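Local atomic coordinates of transcription termination factor NusA (Planctomyces limnophilus, PDB entry 4MTN), a protein that probably takes part in both termination and antitermination of transcription, binding the core RNA polymerase and the nascent RNA. Residues Gly277-Val283 with Trp308-Thr314; Phe178-Leu182 with Val236-Leu240; Ala261-Ser265 with Ser289-Gly293. All coordinates share one frame; numbering follows the deposited sequence.

Contact 1 of 3, residues Gly277-Val283 with Trp308-Thr314; sequences GRVLVLV and WDIDVMT
Gly277-Val283 and Trp308-Thr314 form the parallel strand pair of a type II KH domain, the two ends of a beta-alpha-alpha-beta unit, with Val279 facing Ile310 and Val281 facing Val312 across the pair. The strand axes diverge by 25°. The odd-numbered residues of both segments carry the ladder: Asp311 N binds Val279 O at 3.0 Å and Met313 N binds Val281 O at 3.1 Å, while Val283 N reaches Met313 O at 2.8 Å. At the other end Asp309 N binds Gly277 O. On the face bearing Arg278 and Leu280, the arginine runs alongside Asp309 and Asp311. With CG anti to the backbone N (chi1 169°), its stem lies beside the Asp309 carbonyl; a bend at chi3 turns the guanidinium, and Arg278 NE forms a salt bridge to Asp309 OD2 at 3.4 Å, its hydrogen bond weak. Asp311 OD2 stands over one face of the Arg278 guanidinium, toward its rim, 4.0 Å from Arg278 NH1: opposite charges near each other, with no N-H pointing at the oxygen; Arg278 NH2 finds its partner in Asp353. Leu280 CD1 leans on Asp311 CB at 3.8 Å. The other face is apolar: Val281 CG2 meets Ile310 CG2 at 3.7 Å, and Val279 CG2 touches Trp308 CE3 at 3.6 Å, these last two side chains crossing at about a right angle. Strand 269-273 flanks strand 278-282 on its far edge. Helix 316-330 packs on Leu280, Leu282 and Met313, whereas helix 285-292 covers Val312 on the reverse face.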
loop_
_atom_site.group_PDB
_atom_site.type_symbol
_atom_site.label_atom_id
_atom_site.label_comp_id
_atom_site.label_asym_id
_atom_site.label_seq_id
_atom_site.Cartn_x
_atom_site.Cartn_y
_atom_site.Cartn_z
ATOM N N GLY A 277 -16.820 -11.530 -10.237
ATOM C CA GLY A 277 -16.098 -11.308 -8.997
ATOM C C GLY A 277 -16.897 -10.397 -8.087
ATOM O O GLY A 277 -16.345 -9.526 -7.413
ATOM N N ARG A 278 -18.209 -10.607 -8.071
ATOM C CA ARG A 278 -19.129 -9.698 -7.405
ATOM C C ARG A 278 -20.061 -10.420 -6.437
ATOM O O ARG A 278 -20.619 -11.466 -6.761
ATOM C CB ARG A 278 -19.949 -8.937 -8.451
ATOM C CG ARG A 278 -21.118 -8.144 -7.894
ATOM C CD ARG A 278 -22.014 -7.641 -9.012
ATOM N NE ARG A 278 -21.279 -6.839 -9.985
ATOM C CZ ARG A 278 -21.776 -6.440 -11.151
ATOM N NH1 ARG A 278 -23.012 -6.773 -11.496
ATOM N NH2 ARG A 278 -21.035 -5.713 -11.976
ATOM N N VAL A 279 -20.217 -9.857 -5.243
ATOM C CA VAL A 279 -21.203 -10.353 -4.292
ATOM C C VAL A 279 -22.451 -9.482 -4.358
ATOM O O VAL A 279 -22.382 -8.268 -4.165
ATOM C CB VAL A 279 -20.660 -10.367 -2.848
ATOM C CG1 VAL A 279 -21.781 -10.651 -1.860
ATOM C CG2 VAL A 279 -19.550 -11.395 -2.708
ATOM N N LEU A 280 -23.590 -10.103 -4.641
ATOM C CA LEU A 280 -24.845 -9.371 -4.740
ATOM C C LEU A 280 -25.588 -9.393 -3.408
ATOM O O LEU A 280 -26.045 -10.442 -2.956
ATOM C CB LEU A 280 -25.719 -9.956 -5.850
ATOM C CG LEU A 280 -26.924 -9.122 -6.283
ATOM C CD1 LEU A 280 -26.478 -7.749 -6.761
ATOM C CD2 LEU A 280 -27.705 -9.843 -7.369
ATOM N N VAL A 281 -25.705 -8.224 -2.785
ATOM C CA VAL A 281 -26.328 -8.113 -1.473
ATOM C C VAL A 281 -27.724 -7.500 -1.560
ATOM O O VAL A 281 -27.891 -6.375 -2.031
ATOM C CB VAL A 281 -25.461 -7.270 -0.516
ATOM C CG1 VAL A 281 -26.229 -6.941 0.754
ATOM C CG2 VAL A 281 -24.168 -8.003 -0.190
ATOM N N LEU A 282 -28.722 -8.251 -1.103
ATOM C CA LEU A 282 -30.105 -7.786 -1.116
ATOM C C LEU A 282 -30.476 -7.105 0.199
ATOM O O LEU A 282 -30.314 -7.676 1.279
ATOM C CB LEU A 282 -31.056 -8.950 -1.397
ATOM C CG LEU A 282 -30.965 -9.522 -2.811
ATOM C CD1 LEU A 282 -31.925 -10.686 -2.987
ATOM C CD2 LEU A 282 -31.243 -8.435 -3.835
ATOM N N VAL A 283 -30.981 -5.880 0.094
ATOM C CA VAL A 283 -31.260 -5.052 1.261
ATOM C C VAL A 283 -32.604 -4.338 1.122
ATOM O O VAL A 283 -32.914 -3.782 0.070
ATOM C CB VAL A 283 -30.130 -4.016 1.477
ATOM C CG1 VAL A 283 -30.595 -2.873 2.353
ATOM C CG2 VAL A 283 -28.900 -4.685 2.075
ATOM N N TRP A 308 -14.263 -8.767 -2.390
ATOM C CA TRP A 308 -15.156 -8.901 -3.533
ATOM C C TRP A 308 -15.805 -7.562 -3.857
ATOM O O TRP A 308 -15.579 -6.570 -3.162
ATOM C CB TRP A 308 -16.234 -9.952 -3.257
ATOM C CG TRP A 308 -15.733 -11.366 -3.265
ATOM C CD1 TRP A 308 -14.763 -11.897 -2.465
ATOM C CD2 TRP A 308 -16.193 -12.435 -4.101
ATOM N NE1 TRP A 308 -14.584 -13.228 -2.758
ATOM C CE2 TRP A 308 -15.450 -13.583 -3.759
ATOM C CE3 TRP A 308 -17.158 -12.532 -5.108
ATOM C CZ2 TRP A 308 -15.641 -14.811 -4.388
ATOM C CZ3 TRP A 308 -17.347 -13.752 -5.732
ATOM C CH2 TRP A 308 -16.592 -14.875 -5.369
ATOM N N ASP A 309 -16.616 -7.538 -4.908
ATOM C CA ASP A 309 -17.357 -6.337 -5.270
ATOM C C ASP A 309 -18.799 -6.460 -4.797
ATOM O O ASP A 309 -19.539 -7.327 -5.256
ATOM C CB ASP A 309 -17.305 -6.099 -6.780
ATOM C CG ASP A 309 -18.154 -4.919 -7.213
ATOM O OD1 ASP A 309 -17.762 -3.767 -6.931
ATOM O OD2 ASP A 309 -19.212 -5.144 -7.840
ATOM N N ILE A 310 -19.192 -5.594 -3.871
ATOM C CA ILE A 310 -20.529 -5.654 -3.298
ATOM C C ILE A 310 -21.492 -4.720 -4.023
ATOM O O ILE A 310 -21.259 -3.514 -4.108
ATOM C CB ILE A 310 -20.513 -5.301 -1.800
ATOM C CG1 ILE A 310 -19.653 -6.303 -1.029
ATOM C CG2 ILE A 310 -21.927 -5.269 -1.243
ATOM C CD1 ILE A 310 -19.627 -6.062 0.465
ATOM N N ASP A 311 -22.572 -5.288 -4.548
ATOM C CA ASP A 311 -23.608 -4.508 -5.213
ATOM C C ASP A 311 -24.899 -4.571 -4.403
ATOM O O ASP A 311 -25.525 -5.626 -4.303
ATOM C CB ASP A 311 -23.839 -5.021 -6.636
ATOM C CG ASP A 311 -24.442 -3.969 -7.547
ATOM O OD1 ASP A 311 -25.036 -2.998 -7.032
ATOM O OD2 ASP A 311 -24.322 -4.115 -8.782
ATOM N N VAL A 312 -25.293 -3.440 -3.827
ATOM C CA VAL A 312 -26.458 -3.402 -2.948
ATOM C C VAL A 312 -27.728 -2.983 -3.681
ATOM O O VAL A 312 -27.818 -1.878 -4.215
ATOM C CB VAL A 312 -26.232 -2.450 -1.760
ATOM C CG1 VAL A 312 -27.507 -2.310 -0.943
ATOM C CG2 VAL A 312 -25.097 -2.956 -0.893
HETATM N N MSE A 313 -28.705 -3.883 -3.700
HETATM C CA MSE A 313 -30.003 -3.619 -4.308
HETATM C C MSE A 313 -31.121 -4.146 -3.418
HETATM O O MSE A 313 -30.870 -4.893 -2.473
HETATM C CB MSE A 313 -30.101 -4.265 -5.693
HETATM C CG MSE A 313 -29.018 -3.851 -6.673
HETATM SE SE MSE A 313 -29.145 -4.837 -8.348
HETATM C CE MSE A 313 -30.871 -4.166 -8.955
ATOM N N THR A 314 -32.354 -3.753 -3.718
ATOM C CA THR A 314 -33.509 -4.364 -3.076
ATOM C C THR A 314 -33.919 -5.578 -3.901
ATOM O O THR A 314 -33.326 -5.849 -4.945
ATOM C CB THR A 314 -34.693 -3.387 -2.947
ATOM O OG1 THR A 314 -35.297 -3.185 -4.231
ATOM C CG2 THR A 314 -34.226 -2.049 -2.392
#

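Contact 2 of 3, residues Phe178-Leu182 with Val236-Leu240; sequences FVRRL and VGEEL
Leu182 of helix 176-186 is directed toward Val236-Leu240, and its atoms trace the contact. Leu182 CB rests on Val236 CG1 at 3.7 Å, while Val236 CG2 touches the Leu182 carbonyl. CG sits anti to the carbonyl carbon (chi1 -71°), which sends the two methyl groups toward the side chains at and just past the end of helix 231-239. Leu182 CD1 meets Leu240 CD2 at 3.7 Å, the two leucines sliding past each other in opposite directions; the same Leu182 methyl also lies 3.8 Å above the centre of the Phe178 ring, one turn earlier in its own helix. CD2 ends near Glu239 OE1, a contact of little weight because that glutamate is poorly ordered. Leu240 joins the two: its CD2 also reaches Phe178 CE2 at 3.7 Å, and its CD1 touches Val179 CG2 at 3.6 Å, crossing that valine at about a right angle. Truncating Leu182 to an alanine would probably open a gap between Val236 and Leu240 and leave one face of the Phe178 ring uncovered. Strand 195-203 adds Leu200 and Arg202 beside Val179, and Val156 and Ile112 from the five-stranded sheet reach Phe178. Such apolar packing of the leading helix against the helix that follows the GXXG loop is consistent with the first, type II KH domain of NusA, here lying against the S1 domain.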
loop_
_atom_site.group_PDB
_atom_site.type_symbol
_atom_site.label_atom_id
_atom_site.label_comp_id
_atom_site.label_asym_id
_atom_site.label_seq_id
_atom_site.Cartn_x
_atom_site.Cartn_y
_atom_site.Cartn_z
ATOM N N PHE A 178 -0.748 1.200 9.337
ATOM C CA PHE A 178 -0.618 2.099 10.481
ATOM C C PHE A 178 -1.657 1.768 11.547
ATOM O O PHE A 178 -1.351 1.736 12.739
ATOM C CB PHE A 178 -0.759 3.560 10.049
ATOM C CG PHE A 178 -0.363 4.547 11.115
ATOM C CD1 PHE A 178 0.596 4.219 12.059
ATOM C CD2 PHE A 178 -0.960 5.794 11.180
ATOM C CE1 PHE A 178 0.960 5.121 13.041
ATOM C CE2 PHE A 178 -0.600 6.701 12.162
ATOM C CZ PHE A 178 0.360 6.363 13.094
ATOM N N VAL A 179 -2.889 1.524 11.110
ATOM C CA VAL A 179 -3.966 1.148 12.016
ATOM C C VAL A 179 -3.685 -0.210 12.648
ATOM O O VAL A 179 -3.883 -0.404 13.850
ATOM C CB VAL A 179 -5.324 1.102 11.288
ATOM C CG1 VAL A 179 -6.414 0.598 12.220
ATOM C CG2 VAL A 179 -5.674 2.472 10.743
ATOM N N ARG A 180 -3.215 -1.143 11.824
ATOM C CA ARG A 180 -2.910 -2.497 12.272
ATOM C C ARG A 180 -1.866 -2.492 13.385
ATOM O O ARG A 180 -1.996 -3.217 14.369
ATOM C CB ARG A 180 -2.424 -3.347 11.094
ATOM C CG ARG A 180 -2.139 -4.794 11.443
ATOM C CD ARG A 180 -1.598 -5.557 10.244
ATOM N NE ARG A 180 -2.621 -5.809 9.232
ATOM C CZ ARG A 180 -3.325 -6.934 9.148
ATOM N NH1 ARG A 180 -3.119 -7.912 10.019
ATOM N NH2 ARG A 180 -4.236 -7.081 8.195
ATOM N N ARG A 181 -0.839 -1.663 13.228
ATOM C CA ARG A 181 0.213 -1.550 14.233
ATOM C C ARG A 181 -0.318 -0.945 15.528
ATOM O O ARG A 181 -0.054 -1.456 16.615
ATOM C CB ARG A 181 1.374 -0.702 13.709
ATOM C CG ARG A 181 2.110 -1.274 12.506
ATOM C CD ARG A 181 2.946 -2.490 12.866
ATOM N NE ARG A 181 2.201 -3.736 12.724
ATOM C CZ ARG A 181 2.070 -4.402 11.581
ATOM N NH1 ARG A 181 2.632 -3.941 10.473
ATOM N NH2 ARG A 181 1.376 -5.533 11.546
ATOM N N LEU A 182 -1.063 0.149 15.400
ATOM C CA LEU A 182 -1.601 0.859 16.556
ATOM C C LEU A 182 -2.544 -0.018 17.373
ATOM O O LEU A 182 -2.576 0.068 18.602
ATOM C CB LEU A 182 -2.323 2.130 16.110
ATOM C CG LEU A 182 -1.429 3.261 15.602
ATOM C CD1 LEU A 182 -2.269 4.386 15.024
ATOM C CD2 LEU A 182 -0.532 3.773 16.717
ATOM N N VAL A 236 -6.925 4.525 19.637
ATOM C CA VAL A 236 -6.296 4.412 18.328
ATOM C C VAL A 236 -6.920 5.420 17.368
ATOM O O VAL A 236 -6.222 6.063 16.582
ATOM C CB VAL A 236 -6.433 2.984 17.757
ATOM C CG1 VAL A 236 -5.904 2.915 16.334
ATOM C CG2 VAL A 236 -5.708 1.986 18.646
ATOM N N GLY A 237 -8.239 5.565 17.456
ATOM C CA GLY A 237 -8.969 6.484 16.602
ATOM C C GLY A 237 -8.607 7.938 16.831
ATOM O O GLY A 237 -8.577 8.731 15.890
ATOM N N GLU A 238 -8.332 8.292 18.083
ATOM C CA GLU A 238 -7.964 9.663 18.421
ATOM C C GLU A 238 -6.542 9.972 17.971
ATOM O O GLU A 238 -6.209 11.119 17.679
ATOM C CB GLU A 238 -8.107 9.908 19.925
ATOM C CG GLU A 238 -9.538 9.816 20.431
ATOM C CD GLU A 238 -10.481 10.754 19.700
ATOM O OE1 GLU A 238 -10.061 11.879 19.355
ATOM O OE2 GLU A 238 -11.645 10.364 19.468
ATOM N N GLU A 239 -5.708 8.940 17.915
ATOM C CA GLU A 239 -4.348 9.084 17.410
ATOM C C GLU A 239 -4.372 9.312 15.904
ATOM O O GLU A 239 -3.427 9.851 15.329
ATOM C CB GLU A 239 -3.510 7.850 17.752
ATOM C CG GLU A 239 -3.217 7.690 19.237
ATOM C CD GLU A 239 -2.666 6.318 19.581
ATOM O OE1 GLU A 239 -2.667 5.436 18.698
ATOM O OE2 GLU A 239 -2.232 6.121 20.736
ATOM N N LEU A 240 -5.464 8.893 15.272
ATOM C CA LEU A 240 -5.646 9.065 13.837
ATOM C C LEU A 240 -6.439 10.329 13.518
ATOM O O LEU A 240 -6.749 10.602 12.358
ATOM C CB LEU A 240 -6.340 7.841 13.240
ATOM C CG LEU A 240 -5.598 6.519 13.432
ATOM C CD1 LEU A 240 -6.390 5.370 12.834
ATOM C CD2 LEU A 240 -4.206 6.594 12.823
#

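Contact 3 of 3, residues Ala261-Ser265 with Ser289-Gly293; sequences AMQPS and SLAIG
Met262, Pro264 and Ser265, in the loop after helix 254-261, lie against Leu290 and Ala291 in the last turn of helix 285-292, and the contact between them is van der Waals throughout. Apolar pairs come first. The selenomethionine Met262 curls back on itself, bent at chi2 and chi3 (both -60°), and thereby delivers its terminal CE to Ala291 CB at 3.6 Å; the same methyl also lies 3.6 Å from Ala291 O. Leu290 extends CD2 across the Pro264 ring at about a right angle, touching CB, CG and CD, the last at 3.7 Å. The peptide bond before Pro264 is cis, a sharp turn in the chain just ahead of Ser265. Mixed polar and apolar contacts follow. Leu290 CD2 comes to 3.4 Å from Ser265 N, and Ser265 faces the helix with its CB 3.6 Å from Ala291 CA. The serine OG lies 3.7 Å from Ala291 CB. Among the polar groups of the helix end, Ala291 O accepts a hydrogen bond from Asn298 of the next helix. That next helix, 297-306, also covers Met262 through Val299 and Ala302. Gly293 leaves the helix with positive phi (106°), and with it begins the GXXG loop that joins the two helices of a KH domain, the element that in KH relatives lies along bound nucleic acid.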
loop_
_atom_site.group_PDB
_atom_site.type_symbol
_atom_site.label_atom_id
_atom_site.label_comp_id
_atom_site.label_asym_id
_atom_site.label_seq_id
_atom_site.Cartn_x
_atom_site.Cartn_y
_atom_site.Cartn_z
ATOM N N ALA A 261 -19.590 -7.336 7.539
ATOM C CA ALA A 261 -18.899 -6.170 7.003
ATOM C C ALA A 261 -19.888 -5.097 6.554
ATOM O O ALA A 261 -19.529 -3.928 6.416
ATOM C CB ALA A 261 -17.996 -6.578 5.847
HETATM N N MSE A 262 -21.136 -5.502 6.335
HETATM C CA MSE A 262 -22.172 -4.583 5.874
HETATM C C MSE A 262 -22.855 -3.858 7.030
HETATM O O MSE A 262 -23.759 -3.050 6.813
HETATM C CB MSE A 262 -23.214 -5.330 5.039
HETATM C CG MSE A 262 -22.740 -5.704 3.645
HETATM SE SE MSE A 262 -22.249 -4.147 2.578
HETATM C CE MSE A 262 -23.965 -3.224 2.587
ATOM N N GLN A 263 -22.427 -4.156 8.253
ATOM C CA GLN A 263 -22.945 -3.479 9.438
ATOM C C GLN A 263 -22.681 -1.976 9.344
ATOM O O GLN A 263 -21.706 -1.560 8.717
ATOM C CB GLN A 263 -22.312 -4.059 10.706
ATOM C CG GLN A 263 -22.759 -5.476 11.037
ATOM C CD GLN A 263 -24.215 -5.550 11.461
ATOM O OE1 GLN A 263 -24.777 -4.578 11.967
ATOM N NE2 GLN A 263 -24.834 -6.708 11.257
ATOM N N PRO A 264 -23.537 -1.151 9.972
ATOM C CA PRO A 264 -24.710 -1.458 10.807
ATOM C C PRO A 264 -25.912 -2.034 10.054
ATOM O O PRO A 264 -26.799 -2.603 10.689
ATOM C CB PRO A 264 -25.079 -0.093 11.409
ATOM C CG PRO A 264 -23.884 0.779 11.190
ATOM C CD PRO A 264 -23.281 0.296 9.918
ATOM N N SER A 265 -25.945 -1.883 8.734
ATOM C CA SER A 265 -27.099 -2.309 7.945
ATOM C C SER A 265 -27.346 -3.814 8.037
ATOM O O SER A 265 -26.412 -4.600 8.200
ATOM C CB SER A 265 -26.922 -1.905 6.480
ATOM O OG SER A 265 -25.869 -2.631 5.873
ATOM N N SER A 289 -30.147 3.082 2.331
ATOM C CA SER A 289 -29.292 4.254 2.493
ATOM C C SER A 289 -28.148 3.987 3.465
ATOM O O SER A 289 -27.023 4.442 3.258
ATOM C CB SER A 289 -30.114 5.453 2.974
ATOM O OG SER A 289 -29.284 6.576 3.219
ATOM N N LEU A 290 -28.443 3.246 4.527
ATOM C CA LEU A 290 -27.447 2.939 5.544
ATOM C C LEU A 290 -26.414 1.956 4.999
ATOM O O LEU A 290 -25.232 2.024 5.345
ATOM C CB LEU A 290 -28.124 2.374 6.796
ATOM C CG LEU A 290 -27.412 2.539 8.140
ATOM C CD1 LEU A 290 -28.424 2.511 9.275
ATOM C CD2 LEU A 290 -26.364 1.457 8.343
ATOM N N ALA A 291 -26.869 1.047 4.142
ATOM C CA ALA A 291 -25.996 0.046 3.539
ATOM C C ALA A 291 -24.925 0.704 2.677
ATOM O O ALA A 291 -23.748 0.364 2.774
ATOM C CB ALA A 291 -26.810 -0.942 2.714
ATOM N N ILE A 292 -25.343 1.655 1.847
ATOM C CA ILE A 292 -24.435 2.354 0.944
ATOM C C ILE A 292 -23.441 3.235 1.698
ATOM O O ILE A 292 -22.231 3.137 1.491
ATOM C CB ILE A 292 -25.211 3.232 -0.058
ATOM C CG1 ILE A 292 -26.145 2.371 -0.913
ATOM C CG2 ILE A 292 -24.251 4.017 -0.936
ATOM C CD1 ILE A 292 -25.436 1.286 -1.691
ATOM N N GLY A 293 -23.957 4.084 2.580
ATOM C CA GLY A 293 -23.131 5.037 3.296
ATOM C C GLY A 293 -23.328 6.437 2.749
ATOM O O GLY A 293 -24.047 6.623 1.767
#

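In the fold
Contacts 1 and 3 belong to one KH unit, their centres about 12 Å apart, and their segments alternate along the chain: strand 278-282 runs on into helix 285-292, and strand 309-313 returns alongside strand 278-282, with Val312 against helix 285-292. They share a small core, where Val312 CG2 lies 3.7 Å from Met262 CE and Ile310 CD1 lies 3.9 Å from Met262 SE. Contact 2 comes wholly earlier in the chain, in the preceding KH unit; its centre is about 29 Å from that of contact 1 and about 23 Å from that of contact 3, with no touch to either. The arrangement fits tandem KH domains, which in NusA relatives offer a joint surface for RNA; no RNA is present here.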